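Local coordinates for G protein alpha subunit (Entamoeba histolytica, PDB 4FID) that binds guanine nucleotides as the alpha subunit of a heterotrimeric G protein and probably relays transmembrane signals as a GTPase switch, at residues L141-T146 with N308-S313; Y154-K159 with R317-A322. One frame throughout, in Å; residues are numbered along the deposited sequence.

Contact 1. Residues L141-T146 with N308-S313; sequences LIHNRT and NATDGS. With GDP (guanosine-5'-diphosphate), chain C.
Ile142 and His143, in the last turn of helix 138-143, meet Thr310 of the loop after strand 301-307, the G5 guanine-recognition loop of G-alpha proteins, and both segments line the GDP pocket. With chi1 at -71° placing CG1 of Ile142 beside the backbone N, the CG2 branch points away from that N and sets its methyl 3.7 Å from Thr310 CA. The His143 side chain runs roughly at right angles to that of Thr310; NE2 comes within 3.8 Å of Thr310 CB, while ND1 is bonded back to Glu139 O and the ring stacks on Tyr121. Thr310 splits its two branches: CG2 lies against the guanine, 3.4 Å from GDP N3, whereas OG1 gives its proton to Asn308 OD1 over 2.9 Å, tilted 21° from the carbonyl plane. A type I beta turn from Asn308 to Asp311 folds this loop, and Ala309, a GDP-binding residue, presents its N to GDP O6 in a weak bond while also bonding Asn236 OD1. Asp311 then caps the start of helix 312-332 through Asn314 N. On the ribose side Arg145, poorly ordered and bent at chi2 and chi3, turns its guanidinium edge to the sugar, with GDP O4' in its plane. Its NE donates to GDP O3' at 3.2 Å with an N-H...O angle of 148°.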
# COMPACT_ATOMS: atom_id res chain seq x y z
N LEU A 141 -12.79 1.03 -0.76
CA LEU A 141 -11.96 1.56 0.32
C LEU A 141 -10.58 0.91 0.34
O LEU A 141 -9.59 1.57 0.72
CB LEU A 141 -12.63 1.36 1.69
CG LEU A 141 -13.45 2.47 2.33
CD1 LEU A 141 -14.46 3.09 1.35
CD2 LEU A 141 -14.16 1.95 3.60
N ILE A 142 -10.51 -0.36 -0.05
CA ILE A 142 -9.24 -1.07 -0.14
C ILE A 142 -8.34 -0.42 -1.18
O ILE A 142 -7.14 -0.23 -0.95
CB ILE A 142 -9.42 -2.56 -0.54
CG1 ILE A 142 -10.04 -3.38 0.60
CG2 ILE A 142 -8.07 -3.16 -1.05
CD1 ILE A 142 -9.25 -3.32 1.86
N HIS A 143 -8.93 -0.06 -2.32
CA HIS A 143 -8.15 0.42 -3.45
C HIS A 143 -7.92 1.92 -3.47
O HIS A 143 -7.05 2.41 -4.19
CB HIS A 143 -8.80 0.02 -4.77
CG HIS A 143 -8.65 -1.42 -5.09
ND1 HIS A 143 -9.54 -2.38 -4.66
CD2 HIS A 143 -7.71 -2.08 -5.81
CE1 HIS A 143 -9.15 -3.57 -5.09
NE2 HIS A 143 -8.05 -3.41 -5.79
N ASN A 144 -8.70 2.66 -2.70
CA ASN A 144 -8.56 4.10 -2.77
C ASN A 144 -7.42 4.62 -1.92
O ASN A 144 -7.12 4.10 -0.86
CB ASN A 144 -9.84 4.82 -2.42
CG ASN A 144 -9.81 6.26 -2.84
OD1 ASN A 144 -9.55 6.54 -4.01
ND2 ASN A 144 -10.06 7.19 -1.90
N ARG A 145 -6.79 5.68 -2.41
CA ARG A 145 -5.72 6.32 -1.68
C ARG A 145 -6.27 7.25 -0.59
O ARG A 145 -7.06 8.15 -0.88
CB ARG A 145 -4.83 7.08 -2.67
CG ARG A 145 -4.52 6.26 -3.92
CD ARG A 145 -3.11 6.52 -4.44
NE ARG A 145 -2.15 5.47 -4.08
CZ ARG A 145 -0.83 5.59 -4.24
NH1 ARG A 145 -0.32 6.71 -4.75
NH2 ARG A 145 -0.02 4.60 -3.89
N THR A 146 -5.88 7.00 0.66
CA THR A 146 -6.14 7.96 1.74
C THR A 146 -4.88 8.22 2.55
O THR A 146 -4.00 7.37 2.65
CB THR A 146 -7.26 7.50 2.70
OG1 THR A 146 -7.01 6.16 3.15
CG2 THR A 146 -8.62 7.57 2.03
N ASN A 308 0.40 -8.90 -1.17
CA ASN A 308 -0.39 -8.08 -2.05
C ASN A 308 -1.63 -7.61 -1.27
O ASN A 308 -2.66 -8.29 -1.23
CB ASN A 308 -0.72 -8.82 -3.36
CG ASN A 308 -1.68 -8.03 -4.25
OD1 ASN A 308 -1.99 -6.86 -4.00
ND2 ASN A 308 -2.16 -8.69 -5.32
N ALA A 309 -1.48 -6.46 -0.62
CA ALA A 309 -2.49 -5.89 0.28
C ALA A 309 -3.89 -5.65 -0.32
O ALA A 309 -4.87 -5.55 0.41
CB ALA A 309 -1.95 -4.61 0.91
N THR A 310 -3.99 -5.53 -1.63
CA THR A 310 -5.29 -5.33 -2.26
C THR A 310 -5.98 -6.65 -2.56
O THR A 310 -7.03 -6.67 -3.20
CB THR A 310 -5.18 -4.52 -3.56
OG1 THR A 310 -4.33 -5.23 -4.47
CG2 THR A 310 -4.59 -3.16 -3.28
N ASP A 311 -5.39 -7.75 -2.09
CA ASP A 311 -5.91 -9.10 -2.30
C ASP A 311 -6.28 -9.76 -0.97
O ASP A 311 -5.42 -10.31 -0.27
CB ASP A 311 -4.85 -9.93 -3.03
CG ASP A 311 -5.26 -11.37 -3.24
OD1 ASP A 311 -6.22 -11.84 -2.58
OD2 ASP A 311 -4.61 -12.05 -4.07
N GLY A 312 -7.57 -9.69 -0.62
CA GLY A 312 -8.06 -10.13 0.68
C GLY A 312 -7.64 -11.53 1.00
O GLY A 312 -7.20 -11.84 2.10
N SER A 313 -7.78 -12.39 -0.00
CA SER A 313 -7.36 -13.77 0.09
C SER A 313 -5.89 -13.92 0.49
O SER A 313 -5.56 -14.70 1.38
CB SER A 313 -7.63 -14.47 -1.24
OG SER A 313 -7.61 -15.86 -1.08
PB GDP C . 0.03 4.21 4.14
O1B GDP C . -1.20 4.87 4.72
O2B GDP C . 1.13 5.24 4.01
O3B GDP C . 0.46 3.13 5.11
O3A GDP C . -0.24 3.57 2.67
PA GDP C . -1.71 3.30 2.03
O1A GDP C . -2.37 2.08 2.64
O2A GDP C . -2.61 4.52 2.19
O5' GDP C . -1.41 3.08 0.46
C5' GDP C . -2.03 3.92 -0.52
C4' GDP C . -2.31 3.19 -1.84
O4' GDP C . -1.50 2.02 -2.01
C3' GDP C . -3.77 2.76 -1.97
O3' GDP C . -4.33 3.32 -3.18
C2' GDP C . -3.73 1.24 -2.02
O2' GDP C . -4.78 0.71 -2.85
C1' GDP C . -2.32 0.96 -2.53
N9 GDP C . -1.81 -0.39 -2.14
C8 GDP C . -1.45 -0.83 -0.92
N7 GDP C . -1.03 -2.12 -0.96
C5 GDP C . -1.11 -2.54 -2.24
C6 GDP C . -0.84 -3.79 -2.99
O6 GDP C . -0.41 -4.80 -2.43
N1 GDP C . -1.08 -3.80 -4.31
C2 GDP C . -1.54 -2.71 -4.96
N2 GDP C . -1.74 -2.80 -6.30
N3 GDP C . -1.81 -1.54 -4.35
C4 GDP C . -1.62 -1.39 -3.01

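Contact 2. Residues Y154-K159 with R317-A322; sequences YDFVVK and RVFMLA
Phe156 and Val158 pack against Phe319 and Met320, joining the edge strand 152-157 of the Ras-like domain's sheet to helix 312-332, the long C-terminal helix of the G-alpha fold. The aromatic part is a pair of rings reaching toward each other from opposite directions, with centroids 5.7 Å apart and planes at 68°. They meet obliquely: Phe319 leads with CE2 and CZ and comes up to the edge of the Phe156 ring, where the two CE2 atoms of Phe156 and Phe319 lie 3.6 Å apart. Phe319 extends from the helix with CG anti to the backbone N (chi1 -171°), which carries its ring outward to the strand. The Phe156 ring also lies nearly parallel to that of Phe163 on the adjoining strand 162-167, to which Phe156 is paired by backbone bonds.

The aliphatic part belongs to Val158, just past the strand, whose two methyls serve different partners. CG1 sits at the edge of the Phe319 ring, near its plane. Phe29 touches both Val158 and Phe319, and Leu25 of helix 18-28 adds to the apolar surroundings of Phe319. The other methyl faces Met320, a selenomethionine whose chain bends at chi2 and chi3 and is poorly ordered; Val158 CG2 stands 3.9 Å from Met320 SE.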
# COMPACT_ATOMS: atom_id res chain seq x y z
N TYR A 154 -7.61 -0.83 16.54
CA TYR A 154 -8.81 -1.65 16.64
C TYR A 154 -8.56 -3.10 16.99
O TYR A 154 -7.43 -3.58 17.00
CB TYR A 154 -9.77 -1.54 15.45
CG TYR A 154 -9.14 -1.38 14.09
CD1 TYR A 154 -8.59 -2.45 13.41
CD2 TYR A 154 -9.16 -0.14 13.45
CE1 TYR A 154 -8.04 -2.29 12.15
CE2 TYR A 154 -8.62 0.03 12.20
CZ TYR A 154 -8.06 -1.04 11.56
OH TYR A 154 -7.53 -0.84 10.31
N ASP A 155 -9.65 -3.79 17.31
CA ASP A 155 -9.59 -5.18 17.71
C ASP A 155 -10.24 -6.05 16.65
O ASP A 155 -11.23 -5.66 16.03
CB ASP A 155 -10.31 -5.36 19.05
CG ASP A 155 -9.83 -4.38 20.09
OD1 ASP A 155 -8.73 -4.57 20.66
OD2 ASP A 155 -10.55 -3.39 20.32
N PHE A 156 -9.65 -7.22 16.44
CA PHE A 156 -10.30 -8.29 15.70
C PHE A 156 -10.11 -9.61 16.45
O PHE A 156 -9.56 -9.64 17.55
CB PHE A 156 -9.77 -8.37 14.26
CG PHE A 156 -8.28 -8.29 14.15
CD1 PHE A 156 -7.63 -7.07 14.24
CD2 PHE A 156 -7.52 -9.43 13.94
CE1 PHE A 156 -6.24 -7.00 14.14
CE2 PHE A 156 -6.14 -9.36 13.84
CZ PHE A 156 -5.50 -8.15 13.94
N VAL A 157 -10.61 -10.70 15.85
CA VAL A 157 -10.42 -12.04 16.39
C VAL A 157 -9.96 -12.90 15.22
O VAL A 157 -10.38 -12.69 14.09
CB VAL A 157 -11.74 -12.63 16.95
CG1 VAL A 157 -11.65 -14.14 17.05
CG2 VAL A 157 -12.08 -12.03 18.31
N VAL A 158 -9.06 -13.84 15.47
CA VAL A 158 -8.69 -14.80 14.44
C VAL A 158 -8.62 -16.21 15.02
O VAL A 158 -7.82 -16.49 15.92
CB VAL A 158 -7.41 -14.40 13.65
CG1 VAL A 158 -6.33 -13.90 14.59
CG2 VAL A 158 -6.90 -15.56 12.80
N LYS A 159 -9.49 -17.09 14.51
CA LYS A 159 -9.60 -18.45 15.00
C LYS A 159 -9.79 -18.46 16.52
O LYS A 159 -9.14 -19.21 17.25
CB LYS A 159 -8.38 -19.27 14.58
CG LYS A 159 -8.53 -20.78 14.77
CD LYS A 159 -7.37 -21.54 14.14
CE LYS A 159 -7.35 -23.01 14.58
NZ LYS A 159 -8.62 -23.71 14.24
N ARG A 317 -4.47 -15.47 4.18
CA ARG A 317 -3.54 -16.58 4.25
C ARG A 317 -2.26 -16.17 4.97
O ARG A 317 -1.76 -16.89 5.83
CB ARG A 317 -3.27 -17.14 2.84
CG ARG A 317 -2.16 -18.15 2.74
CD ARG A 317 -1.84 -18.45 1.28
NE ARG A 317 -1.60 -17.24 0.49
CZ ARG A 317 -1.29 -17.22 -0.82
NH1 ARG A 317 -1.17 -18.36 -1.51
NH2 ARG A 317 -1.10 -16.07 -1.44
N VAL A 318 -1.75 -14.98 4.64
CA VAL A 318 -0.50 -14.51 5.22
C VAL A 318 -0.57 -14.12 6.70
O VAL A 318 0.34 -14.43 7.48
CB VAL A 318 0.08 -13.34 4.42
CG1 VAL A 318 1.26 -12.75 5.16
CG2 VAL A 318 0.49 -13.81 3.06
N PHE A 319 -1.63 -13.46 7.12
CA PHE A 319 -1.72 -13.11 8.52
C PHE A 319 -1.86 -14.36 9.41
O PHE A 319 -1.47 -14.36 10.58
CB PHE A 319 -2.83 -12.11 8.79
CG PHE A 319 -2.80 -11.58 10.17
CD1 PHE A 319 -1.85 -10.65 10.54
CD2 PHE A 319 -3.68 -12.06 11.12
CE1 PHE A 319 -1.79 -10.18 11.84
CE2 PHE A 319 -3.63 -11.59 12.42
CZ PHE A 319 -2.68 -10.64 12.78
N MSE A 320 -2.40 -15.42 8.81
CA MSE A 320 -2.57 -16.72 9.45
C MSE A 320 -1.23 -17.37 9.83
O MSE A 320 -1.03 -17.75 10.98
CB MSE A 320 -3.33 -17.65 8.51
CG MSE A 320 -4.37 -18.49 9.20
SE MSE A 320 -6.03 -17.52 9.52
CE MSE A 320 -6.62 -17.36 7.66
N LEU A 321 -0.34 -17.49 8.86
CA LEU A 321 1.03 -17.88 9.15
C LEU A 321 1.58 -17.02 10.27
O LEU A 321 2.20 -17.52 11.21
CB LEU A 321 1.89 -17.70 7.90
CG LEU A 321 1.39 -18.56 6.73
CD1 LEU A 321 2.12 -18.26 5.42
CD2 LEU A 321 1.48 -20.03 7.10
N ALA A 322 1.33 -15.72 10.19
CA ALA A 322 1.82 -14.78 11.19
C ALA A 322 1.34 -15.09 12.61
O ALA A 322 2.11 -14.97 13.57
CB ALA A 322 1.47 -13.35 10.81

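How the contacts relate
From the N terminus, the chain passes helix 138-143 and the first half of contact 1, then reaches strand 152-157 and the first half of contact 2. It next builds most of the central sheet before returning: residues 308-313 close the first loop, spanning 161 residues, and 317-322 close the second, spanning 157. The segments alternate, so the two loops cross rather than nest. Helix 312-332 connects the two: the loop leading into it makes contact 1, and a later turn makes contact 2, with the contact centres about 16 Å apart. Contact 1 joins helix 138-143 to the guanine-binding loop at the nucleotide; contact 2 ties the edge strand to the C-terminal helix.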